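Local coordinates for protein GTN Reductase (Agrobacterium tumefaciens, PDB 4JIP) that binds FMN and probably acts as an NAD(P)H-dependent flavin oxidoreductase of the Old Yellow Enzyme type, with a TIM-barrel fold, at residues Ala96-Val101 with Val175-Ala180; Gly113-Ala118 with Glu144-Thr149; Val117-Ile122 with Gly182-Gln187; Phe188-Thr193 with Gln246-Tyr251. All blocks are in the same frame, centred on the assembly; numbering follows the deposited sequence. Where two conformers were deposited one is given.

In the fold
From the N terminus, the third barrel strand (94-99) opens contact 1, which the fourth strand (174-178) closes. Between them the chain makes a long excursion, and contact 2 closes a smaller loop wholly within it by pairing strands 117-118 and 146-147 in a parallel two-stranded sheet just before helix 150-169. Contact 3 starts from that same strand 117-118 but ends on helix 184-189, beyond the fourth barrel strand, so it crosses contact 1 along the chain. It ties the excursion to the segment that borders the ligand pocket. Contact 4 follows in series after the other three have closed, and joins the end of helix 184-189 to helix 245-256 on the barrel's outer layer.

Contact 1: Ala96-Val101 with Val175-Ala180; sequences AQIWHV and VEIHAA. With FMN (flavin mononucleotide), chain B; HBA (p-hydroxybenzaldehyde), chain C.
Gln97 and His178 stack in parallel but offset beside the flavin, where the third and fourth parallel strands of the TIM barrel run side by side. The Gln97 amide and the His178 ring lie only 9° from parallel, with Gln97 NE2 over one face toward the rim, 3.3 Å from His178 CG. From the other side of the ring plane comes Trp99, whose five-membered ring is turned 17° from the imidazole but slid so far that the two barely overlap. Its NE1 sits 3.3 Å from His178 CD2. Gln97 reaches inward because its CG stands anti to the backbone N (chi1 -174°) and the chain stays extended; the amide then grips the flavin pyrimidine twice, NE2 giving a nearly straight bond to FMN O2 (2.8 Å) and OE1 receiving FMN N3 (2.8 Å). His178 NE2 donates a short 2.5 Å bond to the phenolic O4 of p-hydroxybenzaldehyde, which lies at the ring edge. Glu176, alongside Gln97, is held by His265. On the other face of the sheet, Ile98 and Ile177 point the same way, both against helix 204-222, and Ile98 also against helix 150-169. Backbone bonds join the strands, among them His178 N to Ile98 O at 3.2 Å. The rotation of the imidazole is fixed at its far nitrogen, where Ala180 N donates to His178 ND1 in the ring plane, 3.1 Å away.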
# COMPACT_ATOMS: atom_id res chain seq x y z
N ALA A 96 7.91 -4.45 -0.61
CA ALA A 96 6.86 -5.01 0.23
C ALA A 96 6.03 -3.88 0.84
O ALA A 96 6.58 -2.97 1.45
CB ALA A 96 7.48 -5.86 1.33
N GLN A 97 4.71 -3.94 0.68
CA GLN A 97 3.85 -2.95 1.33
C GLN A 97 3.57 -3.36 2.77
O GLN A 97 2.60 -4.08 3.04
CB GLN A 97 2.53 -2.72 0.57
CG GLN A 97 1.71 -1.57 1.15
CD GLN A 97 0.31 -1.42 0.56
OE1 GLN A 97 -0.43 -2.39 0.39
NE2 GLN A 97 -0.07 -0.18 0.25
N ILE A 98 4.42 -2.90 3.70
CA ILE A 98 4.25 -3.26 5.11
C ILE A 98 3.02 -2.60 5.73
O ILE A 98 2.82 -1.39 5.65
CB ILE A 98 5.52 -2.99 5.96
CG1 ILE A 98 5.88 -1.50 5.98
CG2 ILE A 98 6.69 -3.82 5.44
CD1 ILE A 98 7.05 -1.19 6.90
N TRP A 99 2.20 -3.43 6.35
CA TRP A 99 0.81 -3.08 6.61
C TRP A 99 0.44 -3.21 8.09
O TRP A 99 0.91 -4.09 8.80
CB TRP A 99 -0.06 -4.04 5.78
CG TRP A 99 -1.45 -3.59 5.53
CD1 TRP A 99 -1.97 -2.36 5.77
CD2 TRP A 99 -2.51 -4.38 4.96
NE1 TRP A 99 -3.29 -2.33 5.39
CE2 TRP A 99 -3.65 -3.56 4.89
CE3 TRP A 99 -2.60 -5.70 4.51
CZ2 TRP A 99 -4.87 -4.01 4.39
CZ3 TRP A 99 -3.81 -6.15 4.00
CH2 TRP A 99 -4.93 -5.30 3.95
N HIS A 100 -0.42 -2.31 8.56
CA HIS A 100 -1.15 -2.54 9.79
C HIS A 100 -2.54 -1.97 9.60
O HIS A 100 -2.71 -0.76 9.40
CB HIS A 100 -0.46 -1.93 11.01
CG HIS A 100 -0.98 -2.43 12.32
ND1 HIS A 100 -2.33 -2.43 12.64
CD2 HIS A 100 -0.35 -2.97 13.39
CE1 HIS A 100 -2.49 -2.93 13.85
NE2 HIS A 100 -1.31 -3.27 14.33
N VAL A 101 -3.54 -2.84 9.66
CA VAL A 101 -4.91 -2.48 9.35
C VAL A 101 -5.60 -1.63 10.41
O VAL A 101 -6.63 -1.02 10.14
CB VAL A 101 -5.77 -3.73 9.10
CG1 VAL A 101 -5.20 -4.54 7.95
CG2 VAL A 101 -5.85 -4.57 10.36
N VAL A 175 10.71 -1.14 0.99
CA VAL A 175 9.32 -1.24 1.41
C VAL A 175 8.51 0.01 1.06
O VAL A 175 9.05 1.11 0.94
CB VAL A 175 9.20 -1.48 2.93
CG1 VAL A 175 9.97 -2.71 3.34
CG2 VAL A 175 9.68 -0.27 3.70
N GLU A 176 7.21 -0.19 0.90
CA GLU A 176 6.26 0.89 0.84
C GLU A 176 5.46 0.86 2.13
O GLU A 176 4.78 -0.13 2.41
CB GLU A 176 5.30 0.71 -0.33
CG GLU A 176 4.14 1.70 -0.31
CD GLU A 176 3.32 1.67 -1.59
OE1 GLU A 176 3.87 2.00 -2.66
OE2 GLU A 176 2.13 1.31 -1.52
N ILE A 177 5.55 1.92 2.93
CA ILE A 177 4.74 2.01 4.13
C ILE A 177 3.29 2.29 3.77
O ILE A 177 2.98 3.33 3.19
CB ILE A 177 5.23 3.11 5.08
CG1 ILE A 177 6.61 2.75 5.65
CG2 ILE A 177 4.23 3.31 6.21
CD1 ILE A 177 7.31 3.93 6.31
N HIS A 178 2.40 1.36 4.09
CA HIS A 178 0.97 1.56 3.84
C HIS A 178 0.39 2.58 4.84
O HIS A 178 0.16 2.25 6.01
CB HIS A 178 0.20 0.23 3.89
CG HIS A 178 -1.17 0.30 3.30
ND1 HIS A 178 -1.82 1.49 3.04
CD2 HIS A 178 -2.01 -0.68 2.89
CE1 HIS A 178 -3.00 1.24 2.51
NE2 HIS A 178 -3.15 -0.07 2.41
N ALA A 179 0.17 3.80 4.37
CA ALA A 179 -0.38 4.87 5.19
C ALA A 179 -1.68 5.37 4.56
O ALA A 179 -2.09 6.52 4.77
CB ALA A 179 0.62 6.02 5.32
N ALA A 180 -2.33 4.50 3.79
CA ALA A 180 -3.45 4.93 2.99
C ALA A 180 -4.72 4.15 3.32
O ALA A 180 -4.72 3.29 4.20
CB ALA A 180 -3.11 4.80 1.51
N1 FMN B . -4.29 -0.87 -2.12
C2 FMN B . -3.33 -1.00 -1.13
O2 FMN B . -2.70 -0.01 -0.74
N3 FMN B . -3.12 -2.22 -0.53
C4 FMN B . -3.80 -3.33 -0.98
O4 FMN B . -3.58 -4.42 -0.45
C4A FMN B . -4.77 -3.21 -1.96
N5 FMN B . -5.52 -4.30 -2.35
C5A FMN B . -6.40 -4.21 -3.42
C6 FMN B . -7.01 -5.36 -3.92
C7 FMN B . -7.86 -5.28 -5.02
C7M FMN B . -8.53 -6.52 -5.52
C8 FMN B . -8.10 -4.05 -5.62
C8M FMN B . -9.03 -3.95 -6.79
C9 FMN B . -7.48 -2.91 -5.12
C9A FMN B . -6.62 -2.98 -4.03
N10 FMN B . -5.95 -1.86 -3.55
C10 FMN B . -5.01 -1.98 -2.55
C1' FMN B . -6.11 -0.53 -4.24
C2' FMN B . -5.26 -0.44 -5.52
O2' FMN B . -3.89 -0.47 -5.20
C3' FMN B . -5.58 0.82 -6.31
O3' FMN B . -5.49 1.92 -5.44
C4' FMN B . -6.98 0.77 -6.93
O4' FMN B . -7.14 -0.49 -7.54
C5' FMN B . -7.19 1.87 -7.97
O5' FMN B . -6.25 1.66 -9.00
P FMN B . -6.69 1.19 -10.48
O1P FMN B . -5.44 1.19 -11.31
O2P FMN B . -7.29 -0.20 -10.42
O3P FMN B . -7.70 2.15 -11.05
C1' HBA C . -9.08 -4.24 -0.94
O1' HBA C . -9.18 -5.41 -0.60
C1 HBA C . -8.05 -3.32 -0.36
C2 HBA C . -7.16 -3.73 0.62
C3 HBA C . -6.22 -2.85 1.12
C4 HBA C . -6.15 -1.55 0.64
C5 HBA C . -7.03 -1.13 -0.34
C6 HBA C . -7.97 -2.02 -0.84
O4 HBA C . -5.22 -0.67 1.14
O HOH W 1 1.38 0.16 7.42
O HOH W 2 -1.54 1.77 8.16

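Contact 2: Gly113-Ala118 with Glu144-Thr149; sequences GGQPVA and EPRALT
Arg146 and Val117 pair in a short parallel two-stranded sheet, their side chains alongside each other on one face. The sheet belongs to the excursion between the third barrel strand and helix 150-169. Starting at its root, Arg146 CB lies 3.8 Å from Gln115 OE1, and CD passes the same oxygen, the two side chains crossing at about a right angle. The chain is extended as far as CD; the turn about CG-CD (chi3 74°) then swings NE and the guanidinium aside. NE meets a water in the plane of the group at 2.9 Å, and that water donates in turn to Gln115 O. NH2 comes 3.8 Å from Val117 CG1, while NH1 forms a salt bridge with Asp152 at the start of the following helix. The backbones are joined by Arg146 N to Pro116 O (2.8 Å) and Leu148 N to Ala118 O (2.8 Å). Leu148 CD2 presses tightly on Val117 CB at 3.5 Å, and Ala118 CB packs on Pro145 CB across the other face. The carbon contacts of Val117, Leu148, Ala118 and Pro145 thus flank the backbone bonds, while the arginine charge is probably balanced by Asp152, with NE held by water.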
# COMPACT_ATOMS: atom_id res chain seq x y z
N GLY A 113 -8.33 -13.65 20.07
CA GLY A 113 -9.63 -13.14 19.67
C GLY A 113 -9.86 -11.75 20.25
O GLY A 113 -10.99 -11.35 20.52
N GLY A 114 -8.77 -11.03 20.46
CA GLY A 114 -8.84 -9.70 21.04
C GLY A 114 -9.48 -8.67 20.13
O GLY A 114 -9.79 -8.95 18.97
N GLN A 115 -9.71 -7.48 20.68
CA GLN A 115 -10.21 -6.36 19.90
C GLN A 115 -9.11 -5.84 18.97
O GLN A 115 -7.94 -5.77 19.36
CB GLN A 115 -10.68 -5.25 20.83
CG GLN A 115 -11.78 -5.67 21.82
CD GLN A 115 -11.80 -4.82 23.09
OE1 GLN A 115 -10.78 -4.68 23.76
NE2 GLN A 115 -12.96 -4.26 23.41
N PRO A 116 -9.47 -5.49 17.74
CA PRO A 116 -8.52 -4.79 16.86
C PRO A 116 -8.05 -3.50 17.52
O PRO A 116 -8.76 -2.93 18.35
CB PRO A 116 -9.37 -4.46 15.63
CG PRO A 116 -10.44 -5.54 15.61
CD PRO A 116 -10.74 -5.81 17.06
N VAL A 117 -6.85 -3.04 17.18
CA VAL A 117 -6.31 -1.83 17.80
C VAL A 117 -6.47 -0.61 16.90
O VAL A 117 -6.49 -0.72 15.68
CB VAL A 117 -4.84 -2.01 18.23
CG1 VAL A 117 -4.70 -3.18 19.18
CG2 VAL A 117 -3.93 -2.17 17.02
N ALA A 118 -6.57 0.56 17.52
CA ALA A 118 -6.86 1.81 16.82
C ALA A 118 -6.51 2.98 17.74
O ALA A 118 -6.42 2.79 18.95
CB ALA A 118 -8.33 1.87 16.43
N GLU A 144 -15.24 -4.29 17.03
CA GLU A 144 -15.01 -3.11 17.86
C GLU A 144 -13.55 -2.97 18.23
O GLU A 144 -12.92 -3.92 18.68
CB GLU A 144 -15.86 -3.21 19.12
CG GLU A 144 -17.35 -3.10 18.85
CD GLU A 144 -18.16 -3.32 20.10
OE1 GLU A 144 -17.65 -4.03 21.00
OE2 GLU A 144 -19.29 -2.79 20.19
N PRO A 145 -12.99 -1.77 18.04
CA PRO A 145 -11.58 -1.56 18.35
C PRO A 145 -11.32 -1.11 19.80
O PRO A 145 -12.21 -0.65 20.51
CB PRO A 145 -11.18 -0.44 17.40
CG PRO A 145 -12.45 0.34 17.21
CD PRO A 145 -13.56 -0.67 17.24
N ARG A 146 -10.06 -1.27 20.19
CA ARG A 146 -9.56 -0.80 21.47
C ARG A 146 -8.63 0.38 21.23
O ARG A 146 -7.86 0.37 20.27
CB ARG A 146 -8.77 -1.94 22.14
CG ARG A 146 -8.00 -1.54 23.40
CD ARG A 146 -7.36 -2.77 24.08
NE ARG A 146 -6.20 -3.30 23.37
CZ ARG A 146 -4.95 -2.86 23.54
NH1 ARG A 146 -4.71 -1.86 24.37
NH2 ARG A 146 -3.95 -3.41 22.86
N ALA A 147 -8.71 1.40 22.09
CA ALA A 147 -7.83 2.55 21.99
C ALA A 147 -6.42 2.18 22.44
O ALA A 147 -6.23 1.59 23.50
CB ALA A 147 -8.36 3.72 22.82
N LEU A 148 -5.44 2.53 21.61
CA LEU A 148 -4.05 2.20 21.88
C LEU A 148 -3.50 3.05 23.02
O LEU A 148 -3.86 4.21 23.17
CB LEU A 148 -3.22 2.42 20.62
CG LEU A 148 -3.40 1.41 19.48
CD1 LEU A 148 -2.97 2.01 18.15
CD2 LEU A 148 -2.59 0.18 19.75
N THR A 149 -2.62 2.46 23.83
CA THR A 149 -1.87 3.23 24.80
C THR A 149 -0.53 3.57 24.16
O THR A 149 -0.19 3.02 23.12
CB THR A 149 -1.61 2.42 26.06
OG1 THR A 149 -0.60 1.45 25.78
CG2 THR A 149 -2.89 1.72 26.51
O HOH W 3 -6.69 -5.79 21.90

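Contact 3: Val117-Ile122 with Gly182-Gln187; sequences VAPSAI and GYLIEQ. With HBA (p-hydroxybenzaldehyde), chain C.
Gln187, which packs against Ala118 and Pro119, has its NE2 held by two backbone carbonyls: Gly182 O, in the amide plane on an almost straight bond of 3.0 Å (176°), and Val101 O. Its OE1 receives the backbone N of Arg103, so both ends of the amide are engaged and its flip is settled. Gln187 lies on the short helix 184-189, which follows the fourth strand of the TIM barrel, with Tyr183 at its N-cap position. Against it lies the loop after strand 117-118. Pro119 crosses Gln187 at about a right angle, placing CG over the root of that side chain, 3.6 Å from Gln187 CB. Gln187 CG stands anti to the carbonyl carbon (chi1 -76°), and the extended chain then carries OE1 to 3.7 Å from Ala118 CB. Leu184 adds its CD1, 4.0 Å from Pro119 CD. No hydrogen bond joins the two segments, and this buried contact rests on carbon packing beside an amide satisfied by other backbone groups. At the helix start, Gly182 N donates to Glu186 OE2 (2.7 Å) from above the carboxylate plane. Tyr183 turns instead to the pocket, its hydroxyl bonded to that of Tyr65 and its ring edge bringing CE2 to 3.1 Å from O4 of p-hydroxybenzaldehyde.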
# COMPACT_ATOMS: atom_id res chain seq x y z
N VAL A 117 -6.85 -3.04 17.18
CA VAL A 117 -6.31 -1.83 17.80
C VAL A 117 -6.47 -0.61 16.90
O VAL A 117 -6.49 -0.72 15.68
CB VAL A 117 -4.84 -2.01 18.23
CG1 VAL A 117 -4.70 -3.18 19.18
CG2 VAL A 117 -3.93 -2.17 17.02
N ALA A 118 -6.57 0.56 17.52
CA ALA A 118 -6.86 1.81 16.82
C ALA A 118 -6.51 2.98 17.74
O ALA A 118 -6.42 2.79 18.95
CB ALA A 118 -8.33 1.87 16.43
N PRO A 119 -6.31 4.18 17.17
CA PRO A 119 -6.04 5.35 18.01
C PRO A 119 -7.22 5.71 18.92
O PRO A 119 -7.02 6.16 20.05
CB PRO A 119 -5.81 6.47 17.00
CG PRO A 119 -6.42 5.97 15.71
CD PRO A 119 -6.18 4.49 15.74
N SER A 120 -8.43 5.51 18.43
CA SER A 120 -9.62 5.78 19.22
C SER A 120 -10.61 4.64 19.04
O SER A 120 -10.68 4.03 17.97
CB SER A 120 -10.27 7.10 18.80
OG SER A 120 -9.45 8.20 19.13
N ALA A 121 -11.36 4.35 20.09
CA ALA A 121 -12.26 3.20 20.07
C ALA A 121 -13.51 3.48 19.24
O ALA A 121 -14.62 3.53 19.78
CB ALA A 121 -12.63 2.79 21.49
N ILE A 122 -13.33 3.66 17.94
CA ILE A 122 -14.46 3.94 17.07
C ILE A 122 -14.59 2.86 16.01
O ILE A 122 -13.70 2.68 15.17
CB ILE A 122 -14.32 5.32 16.39
CG1 ILE A 122 -14.27 6.43 17.44
CG2 ILE A 122 -15.48 5.57 15.43
CD1 ILE A 122 -14.35 7.82 16.85
N GLY A 182 -7.59 4.32 4.89
CA GLY A 182 -8.27 4.17 6.16
C GLY A 182 -7.68 3.14 7.12
O GLY A 182 -8.36 2.72 8.06
N TYR A 183 -6.43 2.74 6.91
CA TYR A 183 -5.80 1.80 7.84
C TYR A 183 -5.15 2.52 9.02
O TYR A 183 -5.36 3.73 9.19
CB TYR A 183 -4.87 0.84 7.11
CG TYR A 183 -5.67 -0.02 6.17
CD1 TYR A 183 -6.51 -1.01 6.65
CD2 TYR A 183 -5.66 0.23 4.80
CE1 TYR A 183 -7.28 -1.76 5.80
CE2 TYR A 183 -6.43 -0.52 3.94
CZ TYR A 183 -7.24 -1.52 4.44
OH TYR A 183 -8.00 -2.26 3.58
N LEU A 184 -4.39 1.80 9.84
CA LEU A 184 -3.91 2.31 11.13
C LEU A 184 -3.32 3.72 11.09
O LEU A 184 -3.75 4.60 11.84
CB LEU A 184 -2.88 1.37 11.77
CG LEU A 184 -2.35 1.89 13.12
CD1 LEU A 184 -3.50 2.02 14.12
CD2 LEU A 184 -1.24 1.01 13.66
N ILE A 185 -2.32 3.90 10.23
CA ILE A 185 -1.60 5.16 10.16
C ILE A 185 -2.54 6.30 9.80
O ILE A 185 -2.46 7.39 10.37
CB ILE A 185 -0.43 5.10 9.17
CG1 ILE A 185 0.61 4.07 9.63
CG2 ILE A 185 0.21 6.47 9.01
CD1 ILE A 185 1.77 3.88 8.68
N GLU A 186 -3.46 6.03 8.87
CA GLU A 186 -4.43 7.03 8.47
C GLU A 186 -5.43 7.30 9.58
O GLU A 186 -5.96 8.41 9.70
CB GLU A 186 -5.16 6.62 7.19
CG GLU A 186 -5.31 7.80 6.23
CD GLU A 186 -6.09 7.49 4.98
OE1 GLU A 186 -5.58 7.78 3.87
OE2 GLU A 186 -7.23 6.99 5.08
N GLN A 187 -5.70 6.29 10.40
CA GLN A 187 -6.60 6.43 11.52
C GLN A 187 -6.07 7.49 12.48
O GLN A 187 -6.83 8.29 13.03
CB GLN A 187 -6.81 5.09 12.22
CG GLN A 187 -7.74 4.15 11.47
CD GLN A 187 -7.50 2.70 11.80
OE1 GLN A 187 -7.20 2.34 12.96
NE2 GLN A 187 -7.63 1.85 10.79
C1' HBA C . -9.08 -4.24 -0.94
O1' HBA C . -9.18 -5.41 -0.60
C1 HBA C . -8.05 -3.32 -0.36
C2 HBA C . -7.16 -3.73 0.62
C3 HBA C . -6.22 -2.85 1.12
C4 HBA C . -6.15 -1.55 0.64
C5 HBA C . -7.03 -1.13 -0.34
C6 HBA C . -7.97 -2.02 -0.84
O4 HBA C . -5.22 -0.67 1.14

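Contact 4: Phe188-Thr193 with Gln246-Tyr251; sequences FLKSST and QPLYNY
The Tyr249 ring meets Lys190 at its edge, where Lys190 CE lies in the ring plane 3.1 Å from Tyr249 OH. Leu189 reaches the same ring at an oblique angle, its CD1 3.9 Å from Tyr249 CZ, and Phe289 of helix 286-295 also touches the tyrosine. The contact joins the end of helix 184-189 to helix 245-256, in the outer layer of the TIM barrel. Lys190 is the first residue to leave the helix; its side chain, extended beyond CG, runs across Tyr249 at about a right angle and carries NZ past the phenol to a salt bridge with Glu186 and a bond to Ser232 O. Beside it, Leu248 points its CG anti to the backbone N (chi1 172°), which brings CD2 to 3.3 Å from Leu189 O and CD1 to 3.9 Å from Leu189 CD2. That carbonyl has a polar partner of its own in Arg207 NH1. No hydrogen bond spans the two segments. The cohesion is therefore mainly that of leucine branches, a lysine methylene and a phenol packed together in a buried place, while the lysine charge is probably balanced by Glu186, with Ser232 O as a second partner; helix 245-256 offers it only the phenol's edge.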
# COMPACT_ATOMS: atom_id res chain seq x y z
N PHE A 188 -4.75 7.49 12.67
CA PHE A 188 -4.11 8.53 13.46
C PHE A 188 -4.18 9.88 12.74
O PHE A 188 -4.37 10.91 13.38
CB PHE A 188 -2.65 8.17 13.74
CG PHE A 188 -2.44 7.39 15.00
CD1 PHE A 188 -2.24 8.05 16.21
CD2 PHE A 188 -2.44 6.01 14.99
CE1 PHE A 188 -2.04 7.34 17.37
CE2 PHE A 188 -2.25 5.29 16.15
CZ PHE A 188 -2.05 5.96 17.34
N LEU A 189 -4.02 9.86 11.41
CA LEU A 189 -3.96 11.10 10.63
C LEU A 189 -5.28 11.86 10.57
O LEU A 189 -5.30 13.09 10.62
CB LEU A 189 -3.53 10.81 9.19
CG LEU A 189 -2.06 10.84 8.79
CD1 LEU A 189 -1.97 10.70 7.27
CD2 LEU A 189 -1.38 12.12 9.26
N LYS A 190 -6.39 11.13 10.44
CA LYS A 190 -7.66 11.75 10.08
C LYS A 190 -8.59 11.96 11.28
O LYS A 190 -8.67 11.13 12.18
CB LYS A 190 -8.31 10.98 8.93
CG LYS A 190 -7.51 11.15 7.63
CD LYS A 190 -8.07 10.33 6.47
CE LYS A 190 -7.40 10.76 5.17
NZ LYS A 190 -7.75 9.90 4.00
N SER A 191 -9.30 13.09 11.27
CA SER A 191 -10.10 13.54 12.40
C SER A 191 -11.27 12.62 12.78
O SER A 191 -11.66 12.54 13.94
CB SER A 191 -10.62 14.96 12.15
OG SER A 191 -11.40 15.03 10.97
N SER A 192 -11.84 11.92 11.79
CA SER A 192 -13.01 11.08 12.08
C SER A 192 -12.64 9.83 12.87
O SER A 192 -13.49 9.21 13.48
CB SER A 192 -13.72 10.67 10.79
OG SER A 192 -13.10 9.52 10.24
N THR A 193 -11.36 9.46 12.84
CA THR A 193 -10.86 8.27 13.50
C THR A 193 -10.03 8.60 14.73
O THR A 193 -9.84 7.76 15.61
CB THR A 193 -10.00 7.40 12.55
OG1 THR A 193 -9.16 8.24 11.75
CG2 THR A 193 -10.89 6.59 11.63
N GLN A 246 -6.15 19.38 3.03
CA GLN A 246 -5.03 20.18 2.50
C GLN A 246 -3.95 20.55 3.54
O GLN A 246 -2.78 20.23 3.33
CB GLN A 246 -5.51 21.43 1.74
CG GLN A 246 -4.51 21.96 0.71
CD GLN A 246 -4.47 21.12 -0.57
OE1 GLN A 246 -5.49 20.91 -1.23
NE2 GLN A 246 -3.27 20.65 -0.93
N PRO A 247 -4.34 21.20 4.66
CA PRO A 247 -3.29 21.61 5.60
C PRO A 247 -2.62 20.39 6.20
O PRO A 247 -1.40 20.38 6.35
CB PRO A 247 -4.07 22.36 6.70
CG PRO A 247 -5.37 22.71 6.08
CD PRO A 247 -5.68 21.60 5.13
N LEU A 248 -3.42 19.37 6.53
CA LEU A 248 -2.90 18.12 7.09
C LEU A 248 -1.90 17.46 6.14
O LEU A 248 -0.76 17.18 6.54
CB LEU A 248 -4.06 17.16 7.39
CG LEU A 248 -3.74 15.72 7.81
CD1 LEU A 248 -2.98 15.68 9.14
CD2 LEU A 248 -5.01 14.88 7.88
N TYR A 249 -2.31 17.22 4.90
CA TYR A 249 -1.47 16.49 3.96
C TYR A 249 -0.29 17.27 3.41
O TYR A 249 0.76 16.69 3.13
CB TYR A 249 -2.32 15.86 2.84
CG TYR A 249 -2.87 14.52 3.28
CD1 TYR A 249 -2.09 13.37 3.20
CD2 TYR A 249 -4.15 14.42 3.83
CE1 TYR A 249 -2.58 12.14 3.62
CE2 TYR A 249 -4.64 13.20 4.25
CZ TYR A 249 -3.86 12.06 4.15
OH TYR A 249 -4.36 10.86 4.58
N ASN A 250 -0.45 18.58 3.27
CA ASN A 250 0.68 19.44 2.92
C ASN A 250 1.75 19.36 4.00
O ASN A 250 2.95 19.28 3.70
CB ASN A 250 0.22 20.90 2.73
CG ASN A 250 -0.36 21.16 1.34
OD1 ASN A 250 -0.79 20.24 0.64
ND2 ASN A 250 -0.37 22.43 0.95
N TYR A 251 1.32 19.38 5.26
CA TYR A 251 2.25 19.28 6.38
C TYR A 251 2.99 17.94 6.38
O TYR A 251 4.19 17.89 6.59
CB TYR A 251 1.55 19.48 7.72
CG TYR A 251 2.44 19.18 8.89
CD1 TYR A 251 3.28 20.16 9.43
CD2 TYR A 251 2.46 17.92 9.47
CE1 TYR A 251 4.10 19.88 10.53
CE2 TYR A 251 3.28 17.64 10.54
CZ TYR A 251 4.10 18.61 11.07
OH TYR A 251 4.90 18.31 12.14